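Local structure of major capsid protein (Norovirus Hu/GI.7/TCH-060/USA/2003, 4P25) at residues Ala160-Ser165 with Phe209-Gly214; Ile104-Trp109 with Pro173-Ser178; Asn20-Ala25 with Ala217-Thr222; Asn28-Ser33 with Val203-Asp208. The protein forms the norovirus capsid; its protruding (P) domain binds histo-blood group antigens such as Lewis Y, and so probably attaches the virus to host cells. One frame throughout, in Å; residues are numbered along the deposited sequence.

Interaction 1: Ala160-Ser165 with Phe209-Gly214; sequences AWVSPS and FPIVSG. With GAL (beta-D-galactopyranose), chain E; FUC (alpha-L-fucopyranose), chain B.
The W161 ring meets V212 CG2 obliquely, with CE3 at 3.7 Å, while C6 of the fucose lies at the ring's edge, near its plane; the indole also stacks with the ring of H110. The second flat group, F209, carries P210 CD on one face; its CZ comes obliquely to A160 O at 3.6 Å. W161 CG stands between the backbone N and the carbonyl carbon (chi1 57°), which puts the indole on the V212 side of the strand and beside the sugar. Two backbone bonds bridge V162 to the segment 209-214: V162 N donates to P210 O (3.2 Å) and V212 N to V162 O (3.0 Å), both nearly straight. Next to them V162 CG2 lies alongside I211 CG1 at 3.9 Å. At the far end, S213 CB packs on P164 CG (3.6 Å). The galactose O4 donates to P164 O at 2.8 Å, and S213 OG makes a weak hydrogen bond with fucose O4, so both segments line the glycan pocket. On its other side, strand 154-163 pairs with strand 108-115, where A160 and W161 form a classic beta bulge opposite H110. The loop 209-214 runs between strands 201-208 and 218-221, and P210 packs on F114 of the second subunit.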
loop_
_atom_site.group_PDB
_atom_site.type_symbol
_atom_site.label_atom_id
_atom_site.label_comp_id
_atom_site.label_asym_id
_atom_site.label_seq_id
_atom_site.Cartn_x
_atom_site.Cartn_y
_atom_site.Cartn_z
ATOM N N ALA A 160 12.654 2.126 5.401
ATOM C CA ALA A 160 12.183 3.091 6.394
ATOM C C ALA A 160 12.691 4.509 6.138
ATOM O O ALA A 160 11.938 5.474 6.264
ATOM C CB ALA A 160 12.568 2.641 7.795
ATOM N N TRP A 161 13.975 4.623 5.806
ATOM C CA TRP A 161 14.592 5.911 5.500
ATOM C C TRP A 161 15.894 5.730 4.728
ATOM O O TRP A 161 16.426 4.625 4.659
ATOM C CB TRP A 161 14.802 6.772 6.758
ATOM C CG TRP A 161 15.632 6.173 7.889
ATOM C CD1 TRP A 161 15.237 5.210 8.771
ATOM C CD2 TRP A 161 16.957 6.559 8.291
ATOM N NE1 TRP A 161 16.240 4.948 9.678
ATOM C CE2 TRP A 161 17.309 5.767 9.404
ATOM C CE3 TRP A 161 17.889 7.487 7.805
ATOM C CZ2 TRP A 161 18.546 5.872 10.043
ATOM C CZ3 TRP A 161 19.124 7.598 8.452
ATOM C CH2 TRP A 161 19.436 6.791 9.553
ATOM N N VAL A 162 16.388 6.814 4.136
ATOM C CA VAL A 162 17.637 6.767 3.380
ATOM C C VAL A 162 18.583 7.872 3.842
ATOM O O VAL A 162 18.145 8.880 4.395
ATOM C CB VAL A 162 17.396 6.883 1.855
ATOM C CG1 VAL A 162 16.540 5.726 1.362
ATOM C CG2 VAL A 162 16.751 8.221 1.506
ATOM N N SER A 163 19.881 7.676 3.620
ATOM C CA SER A 163 20.899 8.636 4.043
ATOM C C SER A 163 22.081 8.586 3.063
ATOM O O SER A 163 22.165 7.658 2.256
ATOM C CB SER A 163 21.340 8.330 5.481
ATOM O OG SER A 163 21.949 7.055 5.571
ATOM N N PRO A 164 22.982 9.590 3.108
ATOM C CA PRO A 164 24.094 9.630 2.147
ATOM C C PRO A 164 25.025 8.416 2.219
ATOM O O PRO A 164 25.216 7.838 3.288
ATOM C CB PRO A 164 24.857 10.898 2.554
ATOM C CG PRO A 164 23.836 11.751 3.201
ATOM C CD PRO A 164 22.949 10.804 3.946
ATOM N N SER A 165 25.599 8.038 1.083
ATOM C CA SER A 165 26.509 6.900 1.035
ATOM C C SER A 165 27.820 7.233 1.731
ATOM O O SER A 165 28.461 6.364 2.319
ATOM C CB SER A 165 26.782 6.490 -0.416
ATOM O OG SER A 165 25.612 5.985 -1.034
ATOM N N PHE A 209 8.972 11.758 2.470
ATOM C CA PHE A 209 9.631 10.536 2.899
ATOM C C PHE A 209 10.904 10.945 3.619
ATOM O O PHE A 209 11.518 11.949 3.257
ATOM C CB PHE A 209 9.950 9.640 1.696
ATOM C CG PHE A 209 10.331 8.236 2.077
ATOM C CD1 PHE A 209 9.361 7.316 2.423
ATOM C CD2 PHE A 209 11.659 7.843 2.095
ATOM C CE1 PHE A 209 9.703 6.025 2.783
ATOM C CE2 PHE A 209 12.008 6.554 2.451
ATOM C CZ PHE A 209 11.026 5.645 2.798
ATOM N N PRO A 210 11.295 10.191 4.656
ATOM C CA PRO A 210 12.503 10.614 5.377
ATOM C C PRO A 210 13.785 10.378 4.583
ATOM O O PRO A 210 14.357 9.286 4.579
ATOM C CB PRO A 210 12.468 9.775 6.661
ATOM C CG PRO A 210 11.593 8.618 6.344
ATOM C CD PRO A 210 10.585 9.100 5.350
ATOM N N ILE A 211 14.210 11.434 3.900
ATOM C CA ILE A 211 15.476 11.465 3.197
ATOM C C ILE A 211 16.386 12.348 4.020
ATOM O O ILE A 211 16.174 13.558 4.113
ATOM C CB ILE A 211 15.311 12.085 1.806
ATOM C CG1 ILE A 211 14.366 11.234 0.956
ATOM C CG2 ILE A 211 16.663 12.259 1.124
ATOM C CD1 ILE A 211 13.970 11.895 -0.333
ATOM N N VAL A 212 17.387 11.746 4.643
ATOM C CA VAL A 212 18.296 12.514 5.471
ATOM C C VAL A 212 19.391 13.104 4.594
ATOM O O VAL A 212 20.049 12.382 3.844
ATOM C CB VAL A 212 18.891 11.653 6.598
ATOM C CG1 VAL A 212 19.905 12.446 7.400
ATOM C CG2 VAL A 212 17.773 11.141 7.501
ATOM N N SER A 213 19.548 14.423 4.668
ATOM C CA SER A 213 20.522 15.151 3.857
ATOM C C SER A 213 20.203 15.024 2.371
ATOM O O SER A 213 21.081 14.735 1.552
ATOM C CB SER A 213 21.953 14.675 4.138
ATOM O OG SER A 213 22.231 14.662 5.529
ATOM N N GLY A 214 18.936 15.235 2.029
ATOM C CA GLY A 214 18.516 15.221 0.641
ATOM C C GLY A 214 18.876 16.509 -0.069
ATOM O O GLY A 214 19.316 16.488 -1.217
HETATM C C1 GAL E . 26.041 7.487 9.084
HETATM C C2 GAL E . 24.839 6.662 8.656
HETATM C C3 GAL E . 25.162 5.921 7.368
HETATM C C4 GAL E . 25.640 6.913 6.320
HETATM C C5 GAL E . 26.798 7.724 6.878
HETATM C C6 GAL E . 27.272 8.727 5.825
HETATM O O2 GAL E . 24.516 5.714 9.685
HETATM O O3 GAL E . 23.987 5.249 6.893
HETATM O O4 GAL E . 24.562 7.794 5.969
HETATM O O5 GAL E . 26.367 8.429 8.051
HETATM O O6 GAL E . 28.551 9.245 6.201
HETATM C C1 FUC B . 25.725 11.920 10.126
HETATM C C2 FUC B . 25.890 12.935 9.007
HETATM C C3 FUC B . 25.694 12.247 7.666
HETATM C C4 FUC B . 24.357 11.523 7.657
HETATM C C5 FUC B . 24.278 10.589 8.852
HETATM C C6 FUC B . 22.929 9.866 8.848
HETATM O O2 FUC B . 27.205 13.504 9.065
HETATM O O3 FUC B . 25.716 13.225 6.617
HETATM O O4 FUC B . 23.292 12.483 7.729
HETATM O O5 FUC B . 24.412 11.346 10.063
#

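Interaction 2: Ile104-Trp109 with Pro173-Ser178; sequences IGACDW and PWKIPS. With GAL (beta-D-galactopyranose), chain E.
G105 and I176 pass with their CA atoms only 3.7 Å apart, and the one backbone hydrogen bond between the segments, G105 N to K175 O at 2.9 Å, enters from well above the carbonyl plane, 58° out of it. G105 CA also makes a CA-H...O contact with I176 O; having no side chain, the glycine lets the two backbones come this close. Beside it P177 leans in, its CG 4.1 Å from W109 CZ2, with the proline and the indole crossing at about a right angle. The indole is held from within its own segment: W109 NE1 donates to I104 O at 2.9 Å, and that oxygen lies within the ring plane to 7°. F136 meets the same ring edge-to-face. These residues lead into strand 108-115 of the antiparallel sheet in the P domain's outer, P2 part, and D108 near its start belongs to the glycan pocket: its OD2 accepts from galactose O3 at 2.7 Å, while its other oxygen, OD1, forms a salt bridge with K131, which probably fixes the carboxylate's rotation. K175 runs extended past A106, its CD 4.0 Å from A106 CB, and its ammonium group continues beyond the contact. I104 CG2 sits against P173 CB at 4.2 Å.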
loop_
_atom_site.group_PDB
_atom_site.type_symbol
_atom_site.label_atom_id
_atom_site.label_comp_id
_atom_site.label_asym_id
_atom_site.label_seq_id
_atom_site.Cartn_x
_atom_site.Cartn_y
_atom_site.Cartn_z
ATOM N N ILE A 104 15.737 3.326 -4.967
ATOM C CA ILE A 104 16.291 4.634 -4.633
ATOM C C ILE A 104 17.815 4.522 -4.679
ATOM O O ILE A 104 18.436 3.936 -3.791
ATOM C CB ILE A 104 15.813 5.116 -3.245
ATOM C CG1 ILE A 104 14.317 4.821 -3.055
ATOM C CG2 ILE A 104 16.116 6.595 -3.053
ATOM C CD1 ILE A 104 13.399 5.476 -4.081
ATOM N N GLY A 105 18.415 5.068 -5.729
ATOM C CA GLY A 105 19.824 4.821 -5.983
ATOM C C GLY A 105 20.808 5.668 -5.207
ATOM O O GLY A 105 20.462 6.726 -4.681
ATOM N N ALA A 106 22.040 5.170 -5.130
ATOM C CA ALA A 106 23.192 5.927 -4.636
ATOM C C ALA A 106 23.001 6.530 -3.252
ATOM O O ALA A 106 23.215 7.725 -3.047
ATOM C CB ALA A 106 23.602 6.998 -5.645
ATOM N N CYS A 107 22.598 5.688 -2.309
ATOM C CA CYS A 107 22.413 6.111 -0.930
ATOM C C CYS A 107 22.399 4.887 -0.030
ATOM O O CYS A 107 22.238 3.759 -0.503
ATOM C CB CYS A 107 21.116 6.916 -0.765
ATOM S SG CYS A 107 19.585 6.056 -1.261
ATOM N N ASP A 108 22.595 5.107 1.265
ATOM C CA ASP A 108 22.364 4.053 2.236
ATOM C C ASP A 108 20.868 3.858 2.435
ATOM O O ASP A 108 20.093 4.822 2.419
ATOM C CB ASP A 108 23.006 4.399 3.577
ATOM C CG ASP A 108 24.483 4.052 3.638
ATOM O OD1 ASP A 108 25.136 3.911 2.579
ATOM O OD2 ASP A 108 24.992 3.939 4.772
ATOM N N TRP A 109 20.465 2.606 2.615
ATOM C CA TRP A 109 19.099 2.276 2.979
ATOM C C TRP A 109 19.039 1.837 4.427
ATOM O O TRP A 109 19.988 1.259 4.950
ATOM C CB TRP A 109 18.564 1.135 2.115
ATOM C CG TRP A 109 18.407 1.465 0.675
ATOM C CD1 TRP A 109 18.482 2.699 0.093
ATOM C CD2 TRP A 109 18.136 0.538 -0.376
ATOM N NE1 TRP A 109 18.275 2.589 -1.266
ATOM C CE2 TRP A 109 18.063 1.270 -1.578
ATOM C CE3 TRP A 109 17.952 -0.850 -0.420
ATOM C CZ2 TRP A 109 17.809 0.663 -2.809
ATOM C CZ3 TRP A 109 17.702 -1.452 -1.640
ATOM C CH2 TRP A 109 17.637 -0.699 -2.819
ATOM N N PRO A 173 17.160 11.260 -4.751
ATOM C CA PRO A 173 16.214 10.158 -4.947
ATOM C C PRO A 173 15.746 10.010 -6.396
ATOM O O PRO A 173 14.907 9.152 -6.676
ATOM C CB PRO A 173 15.044 10.552 -4.044
ATOM C CG PRO A 173 15.061 12.041 -4.066
ATOM C CD PRO A 173 16.529 12.415 -4.083
ATOM N N TRP A 174 16.282 10.826 -7.300
ATOM C CA TRP A 174 15.979 10.694 -8.723
ATOM C C TRP A 174 16.866 9.646 -9.403
ATOM O O TRP A 174 16.636 9.277 -10.554
ATOM C CB TRP A 174 16.107 12.055 -9.416
ATOM C CG TRP A 174 15.119 13.058 -8.903
ATOM C CD1 TRP A 174 15.118 13.654 -7.673
ATOM C CD2 TRP A 174 13.984 13.577 -9.599
ATOM N NE1 TRP A 174 14.049 14.508 -7.560
ATOM C CE2 TRP A 174 13.337 14.481 -8.732
ATOM C CE3 TRP A 174 13.448 13.366 -10.874
ATOM C CZ2 TRP A 174 12.185 15.174 -9.100
ATOM C CZ3 TRP A 174 12.307 14.053 -11.234
ATOM C CH2 TRP A 174 11.688 14.946 -10.353
ATOM N N LYS A 175 17.875 9.168 -8.680
ATOM C CA LYS A 175 18.768 8.127 -9.189
ATOM C C LYS A 175 18.231 6.718 -8.898
ATOM O O LYS A 175 17.410 6.534 -8.005
ATOM C CB LYS A 175 20.152 8.276 -8.558
ATOM C CG LYS A 175 20.858 9.562 -8.950
ATOM C CD LYS A 175 22.242 9.642 -8.341
ATOM C CE LYS A 175 23.044 10.779 -8.952
ATOM N NZ LYS A 175 24.367 10.923 -8.292
ATOM N N ILE A 176 18.701 5.743 -9.672
ATOM C CA ILE A 176 18.407 4.341 -9.404
ATOM C C ILE A 176 19.687 3.575 -9.038
ATOM O O ILE A 176 20.793 4.071 -9.274
ATOM C CB ILE A 176 17.717 3.638 -10.609
ATOM C CG1 ILE A 176 18.603 3.699 -11.858
ATOM C CG2 ILE A 176 16.329 4.216 -10.836
ATOM C CD1 ILE A 176 18.273 2.625 -12.885
ATOM N N PRO A 177 19.543 2.383 -8.436
ATOM C CA PRO A 177 20.742 1.627 -8.074
ATOM C C PRO A 177 21.429 1.006 -9.279
ATOM O O PRO A 177 20.864 0.965 -10.372
ATOM C CB PRO A 177 20.187 0.493 -7.194
ATOM C CG PRO A 177 18.823 0.941 -6.777
ATOM C CD PRO A 177 18.321 1.741 -7.920
ATOM N N SER A 178 22.658 0.544 -9.061
ATOM C CA SER A 178 23.295 -0.421 -9.939
ATOM C C SER A 178 22.958 -1.782 -9.350
ATOM O O SER A 178 23.248 -2.041 -8.185
ATOM C CB SER A 178 24.807 -0.228 -9.932
ATOM O OG SER A 178 25.454 -1.322 -10.559
HETATM C C1 GAL E . 26.041 7.487 9.084
HETATM C C2 GAL E . 24.839 6.662 8.656
HETATM C C3 GAL E . 25.162 5.921 7.368
HETATM C C4 GAL E . 25.640 6.913 6.320
HETATM C C5 GAL E . 26.798 7.724 6.878
HETATM C C6 GAL E . 27.272 8.727 5.825
HETATM O O2 GAL E . 24.516 5.714 9.685
HETATM O O3 GAL E . 23.987 5.249 6.893
HETATM O O4 GAL E . 24.562 7.794 5.969
HETATM O O5 GAL E . 26.367 8.429 8.051
HETATM O O6 GAL E . 28.551 9.245 6.201
#

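Interaction 3: Asn20-Ala25 with Ala217-Thr222; sequences NSRVPA and AQVPCT
R22 leaves its loop with CB directed at strand 218-221, and almost every atom beyond finds something there. CG lies against C221 CB at 3.9 Å. CD comes to 3.2 Å from P220 O, and at this point the chain bends (chi3 73°), turning the guanidinium so that its edge faces the same carbonyl. NH1 can then donate to P220 O at 2.9 Å, with the oxygen 6° out of the guanidinium plane. NE forms a salt bridge with D103, NH1 has a second acceptor in P173 O, and F42 adds a cation-pi contact, so several partners fix this buried charge in place and probably offset it. N20 shapes the loop: its OD1 accepts from R22 N at 2.8 Å, an Asx turn, with the N-H on a lone pair in the amide's plane. With CG anti to the backbone N (chi1 -159°), its amide reaches across the contact, and ND2 donates to V219 O at 3.2 Å from above that carbonyl's plane. S21 N donates an almost straight hydrogen bond to C221 SG at 3.6 Å, while S21 OG is hydrogen-bonded to L223 O. V23 and V219 meet tip to tip, V23 CG2 standing 3.9 Å from V219 CB. An inverse gamma turn centred on P24 then carries the loop onward to strand 29-31. The loop 20-25 packs against strand 218-221, which is itself hydrogen-bonded along strand 201-208 in the P domain's inner, P1 part, V219 pairing with S207 and C221 with F205.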
loop_
_atom_site.group_PDB
_atom_site.type_symbol
_atom_site.label_atom_id
_atom_site.label_comp_id
_atom_site.label_asym_id
_atom_site.label_seq_id
_atom_site.Cartn_x
_atom_site.Cartn_y
_atom_site.Cartn_z
ATOM N N ASN A 20 2.486 6.527 -3.766
ATOM C CA ASN A 20 3.745 6.546 -4.490
ATOM C C ASN A 20 4.107 5.113 -4.889
ATOM O O ASN A 20 3.808 4.153 -4.162
ATOM C CB ASN A 20 4.843 7.137 -3.603
ATOM C CG ASN A 20 6.022 7.666 -4.397
ATOM O OD1 ASN A 20 6.848 6.897 -4.906
ATOM N ND2 ASN A 20 6.136 8.991 -4.471
ATOM N N SER A 21 4.745 4.972 -6.044
ATOM C CA SER A 21 5.129 3.658 -6.539
ATOM C C SER A 21 6.586 3.309 -6.249
ATOM O O SER A 21 7.037 2.214 -6.595
ATOM C CB SER A 21 4.861 3.578 -8.037
ATOM O OG SER A 21 5.494 4.644 -8.735
ATOM N N ARG A 22 7.319 4.223 -5.614
ATOM C CA ARG A 22 8.735 3.993 -5.294
ATOM C C ARG A 22 9.041 3.957 -3.794
ATOM O O ARG A 22 10.060 3.407 -3.377
ATOM C CB ARG A 22 9.641 5.005 -6.013
ATOM C CG ARG A 22 9.661 4.820 -7.537
ATOM C CD ARG A 22 10.536 5.869 -8.231
ATOM N NE ARG A 22 11.963 5.622 -8.032
ATOM C CZ ARG A 22 12.858 6.556 -7.719
ATOM N NH1 ARG A 22 12.493 7.823 -7.556
ATOM N NH2 ARG A 22 14.133 6.221 -7.572
ATOM N N VAL A 23 8.157 4.539 -2.987
ATOM C CA VAL A 23 8.238 4.427 -1.532
ATOM C C VAL A 23 6.832 4.231 -0.976
ATOM O O VAL A 23 5.856 4.617 -1.626
ATOM C CB VAL A 23 8.904 5.670 -0.865
ATOM C CG1 VAL A 23 10.416 5.686 -1.105
ATOM C CG2 VAL A 23 8.232 6.972 -1.323
ATOM N N PRO A 24 6.712 3.620 0.214
ATOM C CA PRO A 24 5.395 3.424 0.835
ATOM C C PRO A 24 4.882 4.717 1.464
ATOM O O PRO A 24 5.057 4.964 2.659
ATOM C CB PRO A 24 5.667 2.357 1.902
ATOM C CG PRO A 24 7.111 2.513 2.236
ATOM C CD PRO A 24 7.789 2.953 0.967
ATOM N N ALA A 25 4.256 5.539 0.633
ATOM C CA ALA A 25 3.816 6.866 1.035
ATOM C C ALA A 25 2.708 7.291 0.094
ATOM O O ALA A 25 2.538 6.709 -0.979
ATOM C CB ALA A 25 4.977 7.856 0.961
ATOM N N ALA A 217 13.740 16.418 0.033
ATOM C CA ALA A 217 12.892 15.814 1.057
ATOM C C ALA A 217 11.702 15.057 0.483
ATOM O O ALA A 217 10.874 14.548 1.240
ATOM C CB ALA A 217 12.400 16.864 2.036
ATOM N N GLN A 218 11.599 14.994 -0.842
ATOM C CA GLN A 218 10.504 14.258 -1.472
ATOM C C GLN A 218 10.983 13.263 -2.524
ATOM O O GLN A 218 11.954 13.513 -3.244
ATOM C CB GLN A 218 9.475 15.209 -2.097
ATOM C CG GLN A 218 8.690 16.033 -1.083
ATOM C CD GLN A 218 7.428 16.643 -1.674
ATOM O OE1 GLN A 218 7.449 17.228 -2.761
ATOM N NE2 GLN A 218 6.319 16.510 -0.956
ATOM N N VAL A 219 10.282 12.135 -2.607
ATOM C CA VAL A 219 10.606 11.088 -3.572
ATOM C C VAL A 219 9.682 11.173 -4.785
ATOM O O VAL A 219 8.459 11.173 -4.631
ATOM C CB VAL A 219 10.463 9.692 -2.936
ATOM C CG1 VAL A 219 10.711 8.597 -3.969
ATOM C CG2 VAL A 219 11.417 9.546 -1.756
ATOM N N PRO A 220 10.260 11.250 -5.992
ATOM C CA PRO A 220 9.440 11.278 -7.207
ATOM C C PRO A 220 9.104 9.881 -7.716
ATOM O O PRO A 220 9.864 8.942 -7.486
ATOM C CB PRO A 220 10.367 11.959 -8.217
ATOM C CG PRO A 220 11.739 11.471 -7.803
ATOM C CD PRO A 220 11.699 11.393 -6.290
ATOM N N CYS A 221 7.973 9.752 -8.399
ATOM C CA CYS A 221 7.698 8.560 -9.191
ATOM C C CYS A 221 6.946 8.997 -10.444
ATOM O O CYS A 221 6.434 10.117 -10.501
ATOM C CB CYS A 221 6.913 7.510 -8.389
ATOM S SG CYS A 221 5.193 7.939 -8.014
ATOM N N THR A 222 6.884 8.130 -11.447
ATOM C CA THR A 222 6.253 8.511 -12.707
ATOM C C THR A 222 4.838 7.965 -12.924
ATOM O O THR A 222 4.141 8.419 -13.822
ATOM C CB THR A 222 7.149 8.160 -13.910
ATOM O OG1 THR A 222 7.654 6.834 -13.753
ATOM C CG2 THR A 222 8.322 9.135 -14.003
#

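Interaction 4: Asn28-Ser33 with Val203-Asp208; sequences NKMTVS and VYFMSD
N28 and K29 both face M206, a classic beta bulge at the start of an antiparallel strand pair in the P1 sheet. N28 N donates to M206 O at 2.7 Å and M206 N to K29 O at 2.8 Å; T31 and Y204, by contrast, form a regular pair with two reciprocal bonds, T31 N to Y204 O and Y204 N to T31 O. Between these hydrogen-bonded pairs lies the non-hydrogen-bonded pair M30 and F205, where M30 CA instead makes a CA-H...O contact with Y204 O at 3.2 Å. On the face of the sheet carrying M30 and F205, the two side chains run side by side, with M30 CG 3.7 Å from F205 CE1 and the sulfur oblique to the ring in a Met-aromatic contact. V203 CG1 rests over one face of that ring, offset toward its rim, and F286 packs on both M30 and F205 from strand 285-292. The opposite face holds K29, T31, Y204 and M206. Here T31 CG2, between the backbone N and the carbonyl carbon, touches M206 SD at 3.7 Å, and M206 curls at both chi2 and chi3 to lie across it. Further out, Q218 NE2 donates to both N28 OD1 and D208 OD1, tying the bulged end of the pair to strand 218-221, and W174 meets the Y204 ring edge-to-face. At the other end S33 OG is hydrogen-bonded to D35 O, and a water lying in the plane of the Y204 ring is hydrogen-bonded to Y204 OH at 2.7 Å and donates to S33 OG at 2.8 Å.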
loop_
_atom_site.group_PDB
_atom_site.type_symbol
_atom_site.label_atom_id
_atom_site.label_comp_id
_atom_site.label_asym_id
_atom_site.label_seq_id
_atom_site.Cartn_x
_atom_site.Cartn_y
_atom_site.Cartn_z
ATOM N N ASN A 28 1.731 13.654 -2.486
ATOM C CA ASN A 28 1.522 14.963 -1.890
ATOM C C ASN A 28 1.303 16.054 -2.932
ATOM O O ASN A 28 0.585 17.020 -2.683
ATOM C CB ASN A 28 2.745 15.317 -1.028
ATOM C CG ASN A 28 2.755 16.765 -0.585
ATOM O OD1 ASN A 28 3.460 17.600 -1.158
ATOM N ND2 ASN A 28 1.983 17.069 0.448
ATOM N N LYS A 29 1.931 15.897 -4.098
ATOM C CA LYS A 29 1.838 16.889 -5.166
ATOM C C LYS A 29 2.442 16.353 -6.451
ATOM O O LYS A 29 3.117 15.321 -6.451
ATOM C CB LYS A 29 2.572 18.178 -4.776
ATOM C CG LYS A 29 4.084 18.021 -4.665
ATOM C CD LYS A 29 4.739 19.269 -4.085
ATOM C CE LYS A 29 5.120 20.272 -5.163
ATOM N NZ LYS A 29 5.734 21.496 -4.568
ATOM N N MET A 30 2.178 17.060 -7.549
ATOM C CA MET A 30 2.841 16.825 -8.825
ATOM C C MET A 30 3.891 17.890 -9.024
ATOM O O MET A 30 3.810 18.967 -8.439
ATOM C CB MET A 30 1.849 16.969 -9.975
ATOM C CG MET A 30 0.860 15.854 -10.122
ATOM S SD MET A 30 -0.364 16.243 -11.391
ATOM C CE MET A 30 -1.446 17.377 -10.521
ATOM N N THR A 31 4.870 17.606 -9.874
ATOM C CA THR A 31 5.803 18.640 -10.294
ATOM C C THR A 31 6.451 18.251 -11.614
ATOM O O THR A 31 6.316 17.112 -12.070
ATOM C CB THR A 31 6.885 18.898 -9.222
ATOM O OG1 THR A 31 7.545 20.143 -9.497
ATOM C CG2 THR A 31 7.908 17.762 -9.188
ATOM N N VAL A 32 7.127 19.207 -12.237
ATOM C CA VAL A 32 7.997 18.907 -13.362
ATOM C C VAL A 32 9.425 19.086 -12.866
ATOM O O VAL A 32 9.651 19.783 -11.875
ATOM C CB VAL A 32 7.710 19.821 -14.567
ATOM C CG1 VAL A 32 6.357 19.475 -15.180
ATOM C CG2 VAL A 32 7.756 21.289 -14.151
ATOM N N SER A 33 10.386 18.446 -13.522
ATOM C CA SER A 33 11.775 18.570 -13.086
ATOM C C SER A 33 12.321 19.960 -13.393
ATOM O O SER A 33 11.892 20.605 -14.354
ATOM C CB SER A 33 12.649 17.471 -13.700
ATOM O OG SER A 33 12.555 17.442 -15.113
ATOM N N VAL A 203 5.584 14.431 -15.920
ATOM C CA VAL A 203 4.969 14.743 -14.638
ATOM C C VAL A 203 5.448 13.764 -13.573
ATOM O O VAL A 203 5.359 12.548 -13.751
ATOM C CB VAL A 203 3.439 14.711 -14.728
ATOM C CG1 VAL A 203 2.823 14.916 -13.349
ATOM C CG2 VAL A 203 2.955 15.778 -15.701
ATOM N N TYR A 204 5.977 14.306 -12.482
ATOM C CA TYR A 204 6.454 13.495 -11.373
ATOM C C TYR A 204 5.529 13.644 -10.188
ATOM O O TYR A 204 5.114 14.749 -9.839
ATOM C CB TYR A 204 7.884 13.880 -10.993
ATOM C CG TYR A 204 8.843 13.649 -12.131
ATOM C CD1 TYR A 204 9.365 12.389 -12.373
ATOM C CD2 TYR A 204 9.197 14.684 -12.988
ATOM C CE1 TYR A 204 10.227 12.166 -13.424
ATOM C CE2 TYR A 204 10.062 14.470 -14.046
ATOM C CZ TYR A 204 10.569 13.208 -14.258
ATOM O OH TYR A 204 11.428 12.976 -15.305
ATOM N N PHE A 205 5.202 12.511 -9.582
ATOM C CA PHE A 205 4.316 12.472 -8.434
ATOM C C PHE A 205 5.173 12.335 -7.188
ATOM O O PHE A 205 5.956 11.384 -7.063
ATOM C CB PHE A 205 3.322 11.321 -8.608
ATOM C CG PHE A 205 2.515 11.434 -9.875
ATOM C CD1 PHE A 205 1.363 12.204 -9.908
ATOM C CD2 PHE A 205 2.937 10.813 -11.045
ATOM C CE1 PHE A 205 0.624 12.336 -11.083
ATOM C CE2 PHE A 205 2.204 10.940 -12.222
ATOM C CZ PHE A 205 1.048 11.701 -12.242
ATOM N N MET A 206 5.049 13.307 -6.284
ATOM C CA MET A 206 5.981 13.472 -5.173
ATOM C C MET A 206 5.389 13.043 -3.835
ATOM O O MET A 206 4.207 13.274 -3.571
ATOM C CB MET A 206 6.414 14.941 -5.057
ATOM C CG MET A 206 6.913 15.577 -6.358
ATOM S SD MET A 206 8.278 14.702 -7.148
ATOM C CE MET A 206 9.563 14.845 -5.906
ATOM N N SER A 207 6.221 12.443 -2.985
ATOM C CA SER A 207 5.810 12.069 -1.636
ATOM C C SER A 207 6.812 12.519 -0.588
ATOM O O SER A 207 8.023 12.422 -0.794
ATOM C CB SER A 207 5.653 10.547 -1.517
ATOM O OG SER A 207 4.577 10.076 -2.305
ATOM N N ASP A 208 6.303 12.994 0.544
ATOM C CA ASP A 208 7.123 13.143 1.738
ATOM C C ASP A 208 7.688 11.783 2.133
ATOM O O ASP A 208 6.973 10.778 2.132
ATOM C CB ASP A 208 6.292 13.683 2.902
ATOM C CG ASP A 208 5.758 15.073 2.647
ATOM O OD1 ASP A 208 6.484 15.889 2.043
ATOM O OD2 ASP A 208 4.612 15.349 3.061
HETATM O O HOH W 1 12.299 15.153 -16.704
#

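In the fold
Interactions 1 and 2 frame the glycan site: their centres lie about 10 Å apart, both touch the galactose, and S163 O lies 2.8 Å from D108 N, a probable hydrogen bond between neighbouring strands. Interaction 3 adjoins both, F209 CD1 reaching V23 CB at 3.7 Å and the R22 guanidinium extending to the loop 173-178. Interaction 4 is closest to interaction 3, with centres about 8 Å apart; their strands 218-221 and 201-208 are neighbours in one sheet, and N20 ND2 lies 2.9 Å from S207 OG. From there the strand of interaction 4 runs directly into 209-214, and a contact of the P1 sheet thus continues along the chain into the wall of the sugar pocket, about 17 Å away between centres.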